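Long-range contacts in peptidoglycan D,D-transpeptidase MrdA (Pseudomonas aeruginosa, PDB 7KIS), which probably catalyses the cross-linking of peptidoglycan in the bacterial cell wall and is bound by the diazabicyclooctane inhibitor WCK 5153: residues A380-S384 against R521-R525; M513-H518 against Y533-S539; H565-V569 against S590-A596. All blocks are in the same frame, centred on the assembly; numbering follows the deposited sequence.

Interaction 1: residues A380-S384 against R521-R525; sequences AIYRS and RGTAR. With C9D ((2S,5R)-1-formyl-N'-[(3R)-pyrrolidine-3-carbonyl]-5-[(sulfooxy)amino]piperidine-2-carbohydrazide), chain C.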
loop_
_atom_site.group_PDB
_atom_site.type_symbol
_atom_site.label_atom_id
_atom_site.label_comp_id
_atom_site.label_asym_id
_atom_site.label_seq_id
_atom_site.Cartn_x
_atom_site.Cartn_y
_atom_site.Cartn_z
ATOM N N ALA A 380 6.563 -10.625 -22.071
ATOM C CA ALA A 380 6.950 -9.314 -21.557
ATOM C C ALA A 380 6.765 -9.208 -20.052
ATOM O O ALA A 380 7.452 -8.411 -19.407
ATOM C CB ALA A 380 6.152 -8.218 -22.250
ATOM N N ILE A 381 5.825 -9.959 -19.476
ATOM C CA ILE A 381 5.569 -9.835 -18.044
ATOM C C ILE A 381 6.522 -10.709 -17.237
ATOM O O ILE A 381 7.205 -10.223 -16.328
ATOM C CB ILE A 381 4.096 -10.152 -17.727
ATOM C CG1 ILE A 381 3.177 -9.149 -18.430
ATOM C CG2 ILE A 381 3.868 -10.113 -16.226
ATOM C CD1 ILE A 381 1.824 -8.967 -17.772
ATOM N N TYR A 382 6.602 -12.008 -17.551
ATOM C CA TYR A 382 7.439 -12.880 -16.733
ATOM C C TYR A 382 8.929 -12.703 -17.003
ATOM O O TYR A 382 9.744 -13.275 -16.275
ATOM C CB TYR A 382 7.041 -14.357 -16.901
ATOM C CG TYR A 382 7.145 -14.958 -18.292
ATOM C CD1 TYR A 382 8.379 -15.162 -18.904
ATOM C CD2 TYR A 382 6.007 -15.376 -18.969
ATOM C CE1 TYR A 382 8.469 -15.726 -20.165
ATOM C CE2 TYR A 382 6.088 -15.942 -20.228
ATOM C CZ TYR A 382 7.320 -16.117 -20.820
ATOM O OH TYR A 382 7.401 -16.681 -22.073
ATOM N N ARG A 383 9.302 -11.932 -18.023
ATOM C CA ARG A 383 10.677 -11.495 -18.197
ATOM C C ARG A 383 10.862 -10.009 -17.933
ATOM O O ARG A 383 12.003 -9.538 -17.921
ATOM C CB ARG A 383 11.176 -11.824 -19.611
ATOM C CG ARG A 383 11.456 -13.300 -19.833
ATOM C CD ARG A 383 12.869 -13.532 -20.344
ATOM N NE ARG A 383 13.879 -12.943 -19.468
ATOM C CZ ARG A 383 14.355 -13.530 -18.375
ATOM N NH1 ARG A 383 13.915 -14.728 -18.014
ATOM N NH2 ARG A 383 15.275 -12.920 -17.640
ATOM N N SER A 384 9.780 -9.278 -17.692
ATOM C CA SER A 384 9.789 -7.824 -17.534
ATOM C C SER A 384 10.672 -7.161 -18.590
ATOM O O SER A 384 11.674 -6.507 -18.293
ATOM C CB SER A 384 10.237 -7.438 -16.125
ATOM O OG SER A 384 10.097 -6.042 -15.919
ATOM N N ARG A 521 10.908 -19.469 -16.963
ATOM C CA ARG A 521 11.809 -18.350 -17.207
ATOM C C ARG A 521 11.355 -17.099 -16.467
ATOM O O ARG A 521 11.636 -15.980 -16.901
ATOM C CB ARG A 521 11.911 -18.051 -18.698
ATOM C CG ARG A 521 12.995 -18.796 -19.434
ATOM C CD ARG A 521 12.905 -18.397 -20.875
ATOM N NE ARG A 521 11.512 -18.109 -21.208
ATOM C CZ ARG A 521 11.002 -18.216 -22.425
ATOM N NH1 ARG A 521 11.780 -18.594 -23.420
ATOM N NH2 ARG A 521 9.724 -17.940 -22.648
ATOM N N GLY A 522 10.662 -17.270 -15.347
ATOM C CA GLY A 522 10.236 -16.127 -14.573
ATOM C C GLY A 522 11.386 -15.526 -13.788
ATOM O O GLY A 522 12.346 -16.202 -13.423
ATOM N N THR A 523 11.286 -14.219 -13.538
ATOM C CA THR A 523 12.324 -13.547 -12.766
ATOM C C THR A 523 12.383 -14.082 -11.342
ATOM O O THR A 523 13.466 -14.165 -10.752
ATOM C CB THR A 523 12.085 -12.038 -12.759
ATOM O OG1 THR A 523 10.792 -11.760 -12.207
ATOM C CG2 THR A 523 12.158 -11.482 -14.174
ATOM N N ALA A 524 11.236 -14.454 -10.779
ATOM C CA ALA A 524 11.137 -14.982 -9.423
ATOM C C ALA A 524 10.756 -16.459 -9.436
ATOM O O ALA A 524 9.967 -16.922 -8.610
ATOM C CB ALA A 524 10.134 -14.175 -8.602
ATOM N N ARG A 525 11.319 -17.217 -10.383
ATOM C CA ARG A 525 10.993 -18.635 -10.494
ATOM C C ARG A 525 11.457 -19.419 -9.274
ATOM O O ARG A 525 10.858 -20.445 -8.930
ATOM C CB ARG A 525 11.626 -19.212 -11.761
ATOM C CG ARG A 525 13.118 -18.925 -11.878
ATOM C CD ARG A 525 13.755 -19.651 -13.052
ATOM N NE ARG A 525 15.132 -19.212 -13.268
ATOM C CZ ARG A 525 15.470 -18.140 -13.977
ATOM N NH1 ARG A 525 14.531 -17.396 -14.545
ATOM N NH2 ARG A 525 16.746 -17.811 -14.122
HETATM O OAF C9D C . 13.275 -8.459 -9.785
HETATM S SAY C9D C . 13.936 -7.995 -11.072
HETATM O OAD C9D C . 15.394 -7.664 -10.836
HETATM O OAE C9D C . 13.782 -9.218 -11.950
HETATM O OAR C9D C . 13.123 -6.660 -11.733
HETATM N NAQ C9D C . 13.143 -6.791 -13.164
HETATM C CAU C9D C . 14.009 -5.705 -13.781
HETATM C CAJ C9D C . 14.770 -5.022 -12.708
HETATM C CB C9D C . 15.500 -3.831 -13.186
HETATM C CAM C9D C . 13.133 -4.757 -14.601
HETATM N N C9D C . 13.216 -3.312 -14.161
HETATM C CAG C9D C . 12.014 -2.667 -13.632
HETATM O OAA C9D C . 12.111 -1.859 -12.763
HETATM C CA C9D C . 14.561 -2.763 -13.740
HETATM C C C9D C . 15.251 -2.101 -14.921
HETATM O O C9D C . 16.345 -1.675 -14.782
HETATM N NAP C9D C . 14.586 -1.988 -16.241
HETATM N NAO C9D C . 15.318 -1.357 -17.283
HETATM C CAS C9D C . 15.690 0.053 -17.163
HETATM O OAB C9D C . 15.374 0.681 -16.205
HETATM C CAV C9D C . 16.524 0.735 -18.315
HETATM C CAI C9D C . 17.670 -0.255 -18.726
HETATM C CAH C9D C . 18.998 0.367 -18.121
HETATM N NAN C9D C . 18.748 1.690 -18.056
HETATM C CAL C9D C . 17.131 1.849 -17.820
#
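Tyr382 and Gly522 bring the two backbones together, their CA atoms 4.8 Å apart, where the last turn of helix 377-382 packs against the loop between helices 504-518 and 525-528. Ser384 leaves the helix with positive phi in a Schellman motif, while 522-525 makes a type I turn. The carbonyl of Tyr382 serves both neighbours in the loop: Thr523 N gives Tyr382 O a weak, bent hydrogen bond of 3.3 Å, and Gly522 CA adds a CH···O contact to the same oxygen at 3.4 Å.

Farther out, the Tyr382 ring is swung between its own backbone N and carbonyl carbon (chi1 61°), which carries the hydroxyl to the long side chain of Arg521. There Arg521 NH2 reaches Tyr382 OH at 2.7 Å, again with a weak angle. The oxygen lies at the guanidinium edge, in its plane, and the two flat groups are only 23° from coplanar, so this is an edge-on approach and not a cation-pi stack. Arg383 folds back through bends at chi2 and chi3, placing NH1 beside the carbonyl oxygen of Arg521 at an angle too poor for a hydrogen bond; its NE has a long, weak ion pair with Asp372.

The inner end belongs to the pocket. Ser384 opens the motif that corresponds to SxN in the family, here Ser-Asn-Asp, and its OG is bonded to Lys330 and weakly to Lys538. Thr523 lays CB against the inhibitor's sulfate, 3.4 Å from C9D OAE, while its OG1 bonds to Ser539.

Chemically, the joint relies on one shared carbonyl and several weak polar contacts rather than on a paired charge, and it is consistent with holding Thr523, which borders the sulfate, near Ser384.

Interaction 2: residues M513-H518 against Y533-S539; sequences MQQVVH and YLIAGKS. With C9D ((2S,5R)-1-formyl-N'-[(3R)-pyrrolidine-3-carbonyl]-5-[(sulfooxy)amino]piperidine-2-carbohydrazide), chain C.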
loop_
_atom_site.group_PDB
_atom_site.type_symbol
_atom_site.label_atom_id
_atom_site.label_comp_id
_atom_site.label_asym_id
_atom_site.label_seq_id
_atom_site.Cartn_x
_atom_site.Cartn_y
_atom_site.Cartn_z
ATOM N N MET A 513 1.490 -12.387 -14.810
ATOM C CA MET A 513 1.980 -12.250 -13.444
ATOM C C MET A 513 2.154 -13.607 -12.777
ATOM O O MET A 513 3.030 -13.773 -11.921
ATOM C CB MET A 513 1.024 -11.386 -12.623
ATOM C CG MET A 513 0.908 -9.949 -13.083
ATOM S SD MET A 513 -0.245 -9.024 -12.051
ATOM C CE MET A 513 0.670 -8.921 -10.515
ATOM N N GLN A 514 1.322 -14.583 -13.145
ATOM C CA GLN A 514 1.418 -15.910 -12.547
ATOM C C GLN A 514 2.718 -16.604 -12.935
ATOM O O GLN A 514 3.349 -17.263 -12.101
ATOM C CB GLN A 514 0.215 -16.749 -12.970
ATOM C CG GLN A 514 -0.035 -17.977 -12.127
ATOM C CD GLN A 514 -1.352 -18.635 -12.467
ATOM O OE1 GLN A 514 -1.408 -19.833 -12.743
ATOM N NE2 GLN A 514 -2.425 -17.851 -12.458
ATOM N N GLN A 515 3.140 -16.461 -14.192
ATOM C CA GLN A 515 4.379 -17.073 -14.654
ATOM C C GLN A 515 5.620 -16.329 -14.181
ATOM O O GLN A 515 6.734 -16.821 -14.388
ATOM C CB GLN A 515 4.383 -17.178 -16.182
ATOM C CG GLN A 515 3.251 -18.026 -16.740
ATOM C CD GLN A 515 3.283 -19.455 -16.230
ATOM O OE1 GLN A 515 2.462 -19.847 -15.400
ATOM N NE2 GLN A 515 4.232 -20.242 -16.729
ATOM N N VAL A 516 5.456 -15.153 -13.570
ATOM C CA VAL A 516 6.589 -14.451 -12.974
ATOM C C VAL A 516 7.229 -15.301 -11.883
ATOM O O VAL A 516 8.458 -15.345 -11.746
ATOM C CB VAL A 516 6.138 -13.080 -12.436
ATOM C CG1 VAL A 516 7.253 -12.413 -11.647
ATOM C CG2 VAL A 516 5.677 -12.189 -13.578
ATOM N N VAL A 517 6.410 -16.003 -11.100
ATOM C CA VAL A 517 6.881 -16.704 -9.912
ATOM C C VAL A 517 7.020 -18.195 -10.200
ATOM O O VAL A 517 7.869 -18.873 -9.613
ATOM C CB VAL A 517 5.933 -16.452 -8.724
ATOM C CG1 VAL A 517 6.452 -17.125 -7.463
ATOM C CG2 VAL A 517 5.762 -14.957 -8.497
ATOM N N HIS A 518 6.209 -18.714 -11.123
ATOM C CA HIS A 518 6.183 -20.142 -11.395
ATOM C C HIS A 518 6.648 -20.527 -12.791
ATOM O O HIS A 518 6.873 -21.718 -13.036
ATOM C CB HIS A 518 4.769 -20.703 -11.174
ATOM C CG HIS A 518 4.328 -20.680 -9.743
ATOM N ND1 HIS A 518 4.720 -21.634 -8.829
ATOM C CD2 HIS A 518 3.530 -19.818 -9.069
ATOM C CE1 HIS A 518 4.182 -21.361 -7.653
ATOM N NE2 HIS A 518 3.455 -20.265 -7.772
ATOM N N TYR A 533 0.987 -22.710 -3.243
ATOM C CA TYR A 533 -0.145 -22.082 -3.907
ATOM C C TYR A 533 0.382 -21.226 -5.047
ATOM O O TYR A 533 1.541 -20.802 -5.046
ATOM C CB TYR A 533 -0.969 -21.229 -2.933
ATOM C CG TYR A 533 -0.127 -20.319 -2.067
ATOM C CD1 TYR A 533 0.301 -20.726 -0.813
ATOM C CD2 TYR A 533 0.245 -19.054 -2.508
ATOM C CE1 TYR A 533 1.073 -19.902 -0.021
ATOM C CE2 TYR A 533 1.018 -18.221 -1.719
ATOM C CZ TYR A 533 1.429 -18.652 -0.476
ATOM O OH TYR A 533 2.199 -17.835 0.317
ATOM N N LEU A 534 -0.483 -20.974 -6.023
ATOM C CA LEU A 534 -0.090 -20.164 -7.166
ATOM C C LEU A 534 -0.029 -18.696 -6.765
ATOM O O LEU A 534 -0.936 -18.183 -6.102
ATOM C CB LEU A 534 -1.065 -20.368 -8.325
ATOM C CG LEU A 534 -0.991 -21.744 -8.993
ATOM C CD1 LEU A 534 -1.910 -21.810 -10.201
ATOM C CD2 LEU A 534 0.442 -22.080 -9.385
ATOM N N ILE A 535 1.045 -18.023 -7.163
ATOM C CA ILE A 535 1.259 -16.615 -6.852
ATOM C C ILE A 535 1.296 -15.847 -8.162
ATOM O O ILE A 535 2.104 -16.155 -9.048
ATOM C CB ILE A 535 2.556 -16.395 -6.057
ATOM C CG1 ILE A 535 2.524 -17.187 -4.749
ATOM C CG2 ILE A 535 2.776 -14.913 -5.793
ATOM C CD1 ILE A 535 3.897 -17.485 -4.185
ATOM N N ALA A 536 0.423 -14.851 -8.289
ATOM C CA ALA A 536 0.416 -13.963 -9.448
ATOM C C ALA A 536 1.011 -12.636 -8.991
ATOM O O ALA A 536 0.313 -11.761 -8.477
ATOM C CB ALA A 536 -0.991 -13.800 -10.008
ATOM N N GLY A 537 2.323 -12.498 -9.174
ATOM C CA GLY A 537 3.048 -11.331 -8.723
ATOM C C GLY A 537 3.963 -10.796 -9.808
ATOM O O GLY A 537 3.990 -11.299 -10.932
ATOM N N LYS A 538 4.701 -9.748 -9.446
ATOM C CA LYS A 538 5.706 -9.188 -10.340
ATOM C C LYS A 538 6.704 -8.381 -9.527
ATOM O O LYS A 538 6.310 -7.576 -8.678
ATOM C CB LYS A 538 5.089 -8.312 -11.431
ATOM C CG LYS A 538 6.134 -7.858 -12.432
ATOM C CD LYS A 538 5.559 -6.989 -13.518
ATOM C CE LYS A 538 6.578 -6.794 -14.618
ATOM N NZ LYS A 538 7.918 -6.521 -14.031
ATOM N N SER A 539 7.986 -8.598 -9.793
ATOM C CA SER A 539 9.046 -7.883 -9.103
ATOM C C SER A 539 9.441 -6.630 -9.874
ATOM O O SER A 539 9.151 -6.478 -11.063
ATOM C CB SER A 539 10.269 -8.781 -8.917
ATOM O OG SER A 539 10.480 -9.602 -10.054
HETATM O OAF C9D C . 13.275 -8.459 -9.785
HETATM S SAY C9D C . 13.936 -7.995 -11.072
HETATM O OAD C9D C . 15.394 -7.664 -10.836
HETATM O OAE C9D C . 13.782 -9.218 -11.950
HETATM O OAR C9D C . 13.123 -6.660 -11.733
HETATM N NAQ C9D C . 13.143 -6.791 -13.164
HETATM C CAU C9D C . 14.009 -5.705 -13.781
HETATM C CAJ C9D C . 14.770 -5.022 -12.708
HETATM C CB C9D C . 15.500 -3.831 -13.186
HETATM C CAM C9D C . 13.133 -4.757 -14.601
HETATM N N C9D C . 13.216 -3.312 -14.161
HETATM C CAG C9D C . 12.014 -2.667 -13.632
HETATM O OAA C9D C . 12.111 -1.859 -12.763
HETATM C CA C9D C . 14.561 -2.763 -13.740
HETATM C C C9D C . 15.251 -2.101 -14.921
HETATM O O C9D C . 16.345 -1.675 -14.782
HETATM N NAP C9D C . 14.586 -1.988 -16.241
HETATM N NAO C9D C . 15.318 -1.357 -17.283
HETATM C CAS C9D C . 15.690 0.053 -17.163
HETATM O OAB C9D C . 15.374 0.681 -16.205
HETATM C CAV C9D C . 16.524 0.735 -18.315
HETATM C CAI C9D C . 17.670 -0.255 -18.726
HETATM C CAH C9D C . 18.998 0.367 -18.121
HETATM N NAN C9D C . 18.748 1.690 -18.056
HETATM C CAL C9D C . 17.131 1.849 -17.820
#
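His518 and Leu534 meet because both side chains start anti to their carbonyl carbons: at chi1 -67° the imidazole swings across the loop, and at chi1 -70° Leu534 lays CD2 over one ring face. That CH-pi contact, 3.9 Å from CD2 of Leu534 to the centroid of the His518 ring, closes one end of a helix-on-edge-strand packing in the penicillin-binding transpeptidase fold. Here helix 504-518 crosses strand 536-541, the outermost strand of a five-stranded antiparallel sheet, with short-segment axes 5.3 Å apart and 73° between their directions.

The edge of the same imidazole faces the backbone. His518 NE2 is 3.3 Å from Ile535 N, which lies in the ring plane, and 3.4 Å from Tyr533 O. Both are weak, and a single nitrogen can accept from the amide or donate to the carbonyl, but not do both at once.

Around the strand most of the packing is by aliphatic groups, some of it against carbonyl oxygens. Val517 CG2 touches Ile535 CG2 at 4.0 Å, Met513 CB rests on Ala536 CB, and Val516 leans over the Gly537 carbonyl, with its CG1 near Lys538 CA. Gln514 runs out extended beyond CG and crosses Leu534, its OE1 near CD1. Inside the sheet Ala536 and Lys538 pair with the backbone of strand 566-572. Lys538 and Ser539 begin the KSGT motif; Ser539 OG, bonded to Thr523 OG1, also gives a weak hydrogen bond to C9D OAF.

At Gly537, just before them, the backbone N donates a weak bond to Met513 O at 3.1 Å.

Interaction 3: residues H565-V569 against S590-A596; sequences HALFV and SGSGVAA. With C9D ((2S,5R)-1-formyl-N'-[(3R)-pyrrolidine-3-carbonyl]-5-[(sulfooxy)amino]piperidine-2-carbohydrazide), chain C.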
loop_
_atom_site.group_PDB
_atom_site.type_symbol
_atom_site.label_atom_id
_atom_site.label_comp_id
_atom_site.label_asym_id
_atom_site.label_seq_id
_atom_site.Cartn_x
_atom_site.Cartn_y
_atom_site.Cartn_z
ATOM N N HIS A 565 15.928 0.575 -4.261
ATOM C CA HIS A 565 14.941 -0.224 -3.544
ATOM C C HIS A 565 14.408 -1.373 -4.394
ATOM O O HIS A 565 14.181 -1.228 -5.599
ATOM C CB HIS A 565 13.773 0.655 -3.096
ATOM C CG HIS A 565 14.187 1.978 -2.533
ATOM N ND1 HIS A 565 15.172 2.105 -1.578
ATOM C CD2 HIS A 565 13.745 3.233 -2.787
ATOM C CE1 HIS A 565 15.321 3.381 -1.270
ATOM N NE2 HIS A 565 14.467 4.086 -1.990
ATOM N N ALA A 566 14.211 -2.521 -3.749
ATOM C CA ALA A 566 13.605 -3.688 -4.375
ATOM C C ALA A 566 12.107 -3.715 -4.094
ATOM O O ALA A 566 11.671 -3.463 -2.967
ATOM C CB ALA A 566 14.259 -4.973 -3.868
ATOM N N LEU A 567 11.322 -4.023 -5.125
ATOM C CA LEU A 567 9.869 -4.016 -5.036
ATOM C C LEU A 567 9.307 -5.341 -5.530
ATOM O O LEU A 567 9.852 -5.962 -6.446
ATOM C CB LEU A 567 9.261 -2.864 -5.852
ATOM C CG LEU A 567 9.023 -1.524 -5.152
ATOM C CD1 LEU A 567 10.339 -0.875 -4.763
ATOM C CD2 LEU A 567 8.220 -0.594 -6.046
ATOM N N PHE A 568 8.206 -5.769 -4.912
ATOM C CA PHE A 568 7.482 -6.954 -5.371
ATOM C C PHE A 568 6.046 -6.869 -4.883
ATOM O O PHE A 568 5.807 -6.723 -3.681
ATOM C CB PHE A 568 8.140 -8.241 -4.866
ATOM C CG PHE A 568 7.614 -9.494 -5.523
ATOM C CD1 PHE A 568 6.444 -10.090 -5.087
ATOM C CD2 PHE A 568 8.295 -10.078 -6.571
ATOM C CE1 PHE A 568 5.966 -11.240 -5.681
ATOM C CE2 PHE A 568 7.821 -11.226 -7.176
ATOM C CZ PHE A 568 6.654 -11.808 -6.728
ATOM N N VAL A 569 5.101 -6.960 -5.813
ATOM C CA VAL A 569 3.686 -7.059 -5.495
ATOM C C VAL A 569 3.199 -8.448 -5.900
ATOM O O VAL A 569 3.880 -9.188 -6.606
ATOM C CB VAL A 569 2.858 -5.954 -6.180
ATOM C CG1 VAL A 569 3.505 -4.595 -5.968
ATOM C CG2 VAL A 569 2.701 -6.252 -7.664
ATOM N N SER A 590 17.518 -6.403 -5.488
ATOM C CA SER A 590 16.903 -7.501 -6.234
ATOM C C SER A 590 15.428 -7.607 -5.863
ATOM O O SER A 590 15.080 -8.159 -4.821
ATOM C CB SER A 590 17.635 -8.810 -5.949
ATOM O OG SER A 590 17.285 -9.824 -6.879
ATOM N N GLY A 591 14.554 -7.108 -6.730
ATOM C CA GLY A 591 13.135 -7.312 -6.508
ATOM C C GLY A 591 12.781 -8.786 -6.531
ATOM O O GLY A 591 11.908 -9.248 -5.800
ATOM N N SER A 592 13.454 -9.541 -7.382
ATOM C CA SER A 592 13.273 -10.981 -7.474
ATOM C C SER A 592 13.938 -11.761 -6.335
ATOM O O SER A 592 13.510 -12.893 -6.063
ATOM C CB SER A 592 13.787 -11.467 -8.803
ATOM O OG SER A 592 15.115 -11.046 -8.991
ATOM N N GLY A 593 14.971 -11.215 -5.689
ATOM C CA GLY A 593 15.761 -11.987 -4.742
ATOM C C GLY A 593 15.539 -11.692 -3.271
ATOM O O GLY A 593 15.778 -12.563 -2.427
ATOM N N VAL A 594 15.096 -10.478 -2.932
ATOM C CA VAL A 594 14.808 -10.100 -1.553
ATOM C C VAL A 594 13.346 -9.701 -1.367
ATOM O O VAL A 594 12.694 -10.127 -0.408
ATOM C CB VAL A 594 15.760 -8.981 -1.054
ATOM C CG1 VAL A 594 15.757 -7.785 -1.981
ATOM C CG2 VAL A 594 15.408 -8.555 0.364
ATOM N N ALA A 595 12.809 -8.885 -2.278
ATOM C CA ALA A 595 11.430 -8.431 -2.124
ATOM C C ALA A 595 10.435 -9.548 -2.406
ATOM O O ALA A 595 9.347 -9.571 -1.820
ATOM C CB ALA A 595 11.163 -7.237 -3.042
ATOM N N ALA A 596 10.786 -10.482 -3.294
ATOM C CA ALA A 596 9.869 -11.582 -3.593
ATOM C C ALA A 596 9.733 -12.554 -2.425
ATOM O O ALA A 596 8.594 -12.913 -2.082
ATOM C CB ALA A 596 10.302 -12.292 -4.879
HETATM O OAF C9D C . 13.275 -8.459 -9.785
HETATM S SAY C9D C . 13.936 -7.995 -11.072
HETATM O OAD C9D C . 15.394 -7.664 -10.836
HETATM O OAE C9D C . 13.782 -9.218 -11.950
HETATM O OAR C9D C . 13.123 -6.660 -11.733
HETATM N NAQ C9D C . 13.143 -6.791 -13.164
HETATM C CAU C9D C . 14.009 -5.705 -13.781
HETATM C CAJ C9D C . 14.770 -5.022 -12.708
HETATM C CB C9D C . 15.500 -3.831 -13.186
HETATM C CAM C9D C . 13.133 -4.757 -14.601
HETATM N N C9D C . 13.216 -3.312 -14.161
HETATM C CAG C9D C . 12.014 -2.667 -13.632
HETATM O OAA C9D C . 12.111 -1.859 -12.763
HETATM C CA C9D C . 14.561 -2.763 -13.740
HETATM C C C9D C . 15.251 -2.101 -14.921
HETATM O O C9D C . 16.345 -1.675 -14.782
HETATM N NAP C9D C . 14.586 -1.988 -16.241
HETATM N NAO C9D C . 15.318 -1.357 -17.283
HETATM C CAS C9D C . 15.690 0.053 -17.163
HETATM O OAB C9D C . 15.374 0.681 -16.205
HETATM C CAV C9D C . 16.524 0.735 -18.315
HETATM C CAI C9D C . 17.670 -0.255 -18.726
HETATM C CAH C9D C . 18.998 0.367 -18.121
HETATM N NAN C9D C . 18.748 1.690 -18.056
HETATM C CAL C9D C . 17.131 1.849 -17.820
#
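Phe568 packs on Ala595 and Ala596 of helix 591-607. Its CB settles on Ala595, 3.7 Å from Ala595 CB and also close to that residue's carbonyl. With CG anti to the backbone N (chi1 -168°), the ring is carried past Ala595 to Ala596: CG lies nearest Ala596 CA at 3.6 Å, and CD1 only brushes that atom. On the other edge, CD2 and CE2 sit under the methyl, Phe568 CD2 being 3.4 Å from Ala596 CB, before Phe568 CZ at the tip draws back to 4.1 Å from Ala596 CB. The Ala596 methyl thus makes a CH-pi contact over one face of the Phe568 ring, 27° off the normal and displaced toward the rim.

Upstream, Ala566 CB touches both Val594 CG1 (3.7 Å) and Ala595 CB, as well as the Ser590 carbonyl. The small residues at the crossing are consistent with the close approach: the short axes pass 6.7 Å apart at 70°.

Near this end of the helix Ser592 N approaches C9D OAF, and the helix end may favour the negative sulfate. Such a helix, late in the transpeptidase domain, laid over the central antiparallel sheet with its start beside the pocket, belongs to the penicillin-binding transpeptidase fold.

How the interactions relate
All three contacts border the sulfate end of the inhibitor. Interactions 1 and 2 lie closest, their centres about 9 Å apart, and join through two polar contacts: Ser384 OG is 2.9 Å from Lys538 NZ, and Thr523 OG1 is 3.1 Å from Ser539 OG. Interaction 3, its centre about 13 Å from each of the others, shares the sheet with interaction 2: Lys538 N pairs with Val569 O at 3.0 Å, and Ser539 CB packs on the Phe568 ring. Ala524 CB and Thr523 O bring interaction 1 against Phe568 and Ser592. Ser327, the predicted acyl-ester serine, has its side chain about 3 Å from that of Lys538 at their nearest atoms.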